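Local atomic coordinates of 6-pyruvoyl tetrahydropterin synthase (Plasmodium falciparum, PDB entry 1Y13), a protein that belongs to the 6-pyruvoyl tetrahydropterin synthase family, assembles as six chains and holds zinc and biopterin in the model. Residues A[20-26]-A[57-63]. Residues are numbered along the deposited sequence; the frame is centred on the assembly and turned at random.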
loop_
_atom_site.group_PDB
_atom_site.type_symbol
_atom_site.label_atom_id
_atom_site.label_comp_id
_atom_site.label_asym_id
_atom_site.label_seq_id
_atom_site.Cartn_x
_atom_site.Cartn_y
_atom_site.Cartn_z
ATOM N N SER A 20 -20.799 -1.940 -22.627
ATOM C CA SER A 20 -19.545 -1.953 -23.418
ATOM C C SER A 20 -18.503 -0.853 -23.168
ATOM O O SER A 20 -17.343 -1.003 -23.587
ATOM C CB SER A 20 -19.840 -2.037 -24.931
ATOM O OG SER A 20 -20.464 -0.857 -25.420
ATOM N N SER A 21 -18.885 0.240 -22.505
ATOM C CA SER A 21 -17.880 1.196 -22.063
ATOM C C SER A 21 -16.892 0.564 -21.079
ATOM O O SER A 21 -17.241 -0.365 -20.338
ATOM C CB SER A 21 -18.507 2.467 -21.466
ATOM O OG SER A 21 -18.737 2.326 -20.084
ATOM N N ALA A 22 -15.651 1.059 -21.120
ATOM C CA ALA A 22 -14.550 0.566 -20.311
ATOM C C ALA A 22 -13.748 1.765 -19.804
ATOM O O ALA A 22 -13.742 2.808 -20.439
ATOM C CB ALA A 22 -13.677 -0.344 -21.136
ATOM N N GLU A 23 -13.083 1.613 -18.663
ATOM C CA GLU A 23 -12.223 2.671 -18.118
ATOM C C GLU A 23 -10.784 2.236 -18.046
ATOM O O GLU A 23 -10.495 1.046 -17.898
ATOM C CB GLU A 23 -12.696 3.105 -16.736
ATOM C CG GLU A 23 -14.109 3.660 -16.742
ATOM C CD GLU A 23 -14.724 3.867 -15.359
ATOM O OE1 GLU A 23 -14.363 3.132 -14.414
ATOM O OE2 GLU A 23 -15.589 4.762 -15.224
ATOM N N VAL A 24 -9.872 3.197 -18.196
ATOM C CA VAL A 24 -8.466 2.987 -17.844
ATOM C C VAL A 24 -8.052 4.077 -16.851
ATOM O O VAL A 24 -8.550 5.214 -16.905
ATOM C CB VAL A 24 -7.512 2.977 -19.072
ATOM C CG1 VAL A 24 -7.693 1.706 -19.906
ATOM C CG2 VAL A 24 -7.708 4.229 -19.956
ATOM N N SER A 25 -7.183 3.718 -15.917
ATOM C CA SER A 25 -6.651 4.682 -14.959
ATOM C C SER A 25 -5.203 4.434 -14.709
ATOM O O SER A 25 -4.721 3.304 -14.816
ATOM C CB SER A 25 -7.405 4.712 -13.615
ATOM O OG SER A 25 -7.364 3.482 -12.954
ATOM N N VAL A 26 -4.523 5.525 -14.392
ATOM C CA VAL A 26 -3.113 5.500 -14.030
ATOM C C VAL A 26 -2.942 6.231 -12.692
ATOM O O VAL A 26 -3.612 7.219 -12.423
ATOM C CB VAL A 26 -2.222 6.124 -15.142
ATOM C CG1 VAL A 26 -2.287 5.275 -16.391
ATOM C CG2 VAL A 26 -2.694 7.558 -15.466
ATOM N N LEU A 57 -5.510 9.693 -12.609
ATOM C CA LEU A 57 -6.372 10.011 -13.737
ATOM C C LEU A 57 -7.102 8.778 -14.261
ATOM O O LEU A 57 -6.494 7.738 -14.490
ATOM C CB LEU A 57 -5.546 10.586 -14.889
ATOM C CG LEU A 57 -6.245 10.892 -16.227
ATOM C CD1 LEU A 57 -7.360 11.919 -16.053
ATOM C CD2 LEU A 57 -5.225 11.409 -17.256
ATOM N N LYS A 58 -8.403 8.923 -14.474
ATOM C CA LYS A 58 -9.207 7.866 -15.043
ATOM C C LYS A 58 -10.063 8.427 -16.186
ATOM O O LYS A 58 -10.596 9.535 -16.081
ATOM C CB LYS A 58 -10.066 7.261 -13.946
ATOM C CG LYS A 58 -11.091 6.280 -14.409
ATOM C CD LYS A 58 -11.714 5.620 -13.219
ATOM C CE LYS A 58 -12.924 6.393 -12.754
ATOM N NZ LYS A 58 -13.682 5.548 -11.791
ATOM N N VAL A 59 -10.137 7.687 -17.292
ATOM C CA VAL A 59 -10.973 8.066 -18.431
ATOM C C VAL A 59 -11.895 6.912 -18.823
ATOM O O VAL A 59 -11.521 5.751 -18.757
ATOM C CB VAL A 59 -10.171 8.656 -19.680
ATOM C CG1 VAL A 59 -8.997 9.551 -19.225
ATOM C CG2 VAL A 59 -9.640 7.576 -20.580
ATOM N N ARG A 60 -13.117 7.255 -19.206
ATOM C CA ARG A 60 -14.089 6.260 -19.629
ATOM C C ARG A 60 -14.329 6.420 -21.120
ATOM O O ARG A 60 -14.605 7.523 -21.607
ATOM C CB ARG A 60 -15.375 6.438 -18.848
ATOM C CG ARG A 60 -16.396 5.358 -19.068
ATOM C CD ARG A 60 -17.673 5.713 -18.323
ATOM N NE ARG A 60 -17.385 5.916 -16.904
ATOM C CZ ARG A 60 -18.097 6.673 -16.074
ATOM N NH1 ARG A 60 -19.187 7.320 -16.494
ATOM N NH2 ARG A 60 -17.714 6.774 -14.810
ATOM N N GLY A 61 -14.192 5.315 -21.837
ATOM C CA GLY A 61 -14.348 5.288 -23.277
ATOM C C GLY A 61 -14.813 3.917 -23.718
ATOM O O GLY A 61 -15.680 3.333 -23.084
ATOM N N TYR A 62 -14.231 3.432 -24.811
ATOM C CA TYR A 62 -14.553 2.146 -25.414
ATOM C C TYR A 62 -13.274 1.514 -25.883
ATOM O O TYR A 62 -12.322 2.217 -26.216
ATOM C CB TYR A 62 -15.510 2.320 -26.618
ATOM C CG TYR A 62 -16.821 2.928 -26.202
ATOM C CD1 TYR A 62 -17.866 2.125 -25.766
ATOM C CD2 TYR A 62 -16.997 4.321 -26.177
ATOM C CE1 TYR A 62 -19.064 2.681 -25.346
ATOM C CE2 TYR A 62 -18.194 4.883 -25.751
ATOM C CZ TYR A 62 -19.221 4.048 -25.340
ATOM O OH TYR A 62 -20.410 4.571 -24.914
ATOM N N VAL A 63 -13.235 0.195 -25.908
ATOM C CA VAL A 63 -12.102 -0.489 -26.496
ATOM C C VAL A 63 -12.100 -0.190 -28.007
ATOM O O VAL A 63 -13.043 -0.515 -28.690
ATOM C CB VAL A 63 -12.151 -2.019 -26.206
ATOM C CG1 VAL A 63 -11.003 -2.725 -26.889
ATOM C CG2 VAL A 63 -12.122 -2.279 -24.690
HETATM O O HOH W 1 -15.712 -1.214 -25.548
#
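An antiparallel strand pair of the main sheet is formed where Ala22, Val24 and Val26 bond to Gly61, Val59 and Leu57. Each of these three pairs is closed by two backbone hydrogen bonds. In the last pair Val26 N lies 3.0 Å from Leu57 O. In the first, Ala22 N lies 3.0 Å from Gly61 O.

Glu23 stands between Lys58 and Arg60 on one face of the sheet. Arg60 approaches side-on and gives two bonds to one oxygen: NE is 2.7 Å and NH2 is 3.0 Å from Glu23 OE2. The carboxylate and guanidinium planes are nearly coplanar, 29° apart. A bend in the arginine chain (chi3 -56°) brings NE round to the acid. Lys58 NZ makes a long salt bridge of 3.6 Å to Glu23 OE1. Tyr162 adds a cation-pi contact to Arg60.

The other face is apolar. Val24 CG2 meets Val59 CG2 at 3.9 Å, and Val26 lies alongside Leu57. Helix 72-86 packs here through Phe72, Leu75 and Val79. Beyond the Ala22-Gly61 pair a water bridges Ser20 O (2.6 Å) and Val63 N.

Strand 21-41 also pairs with a strand of a second subunit, continuing the sheet across the interface. Two positive groups flank Glu23, which would probably stabilise its negative charge.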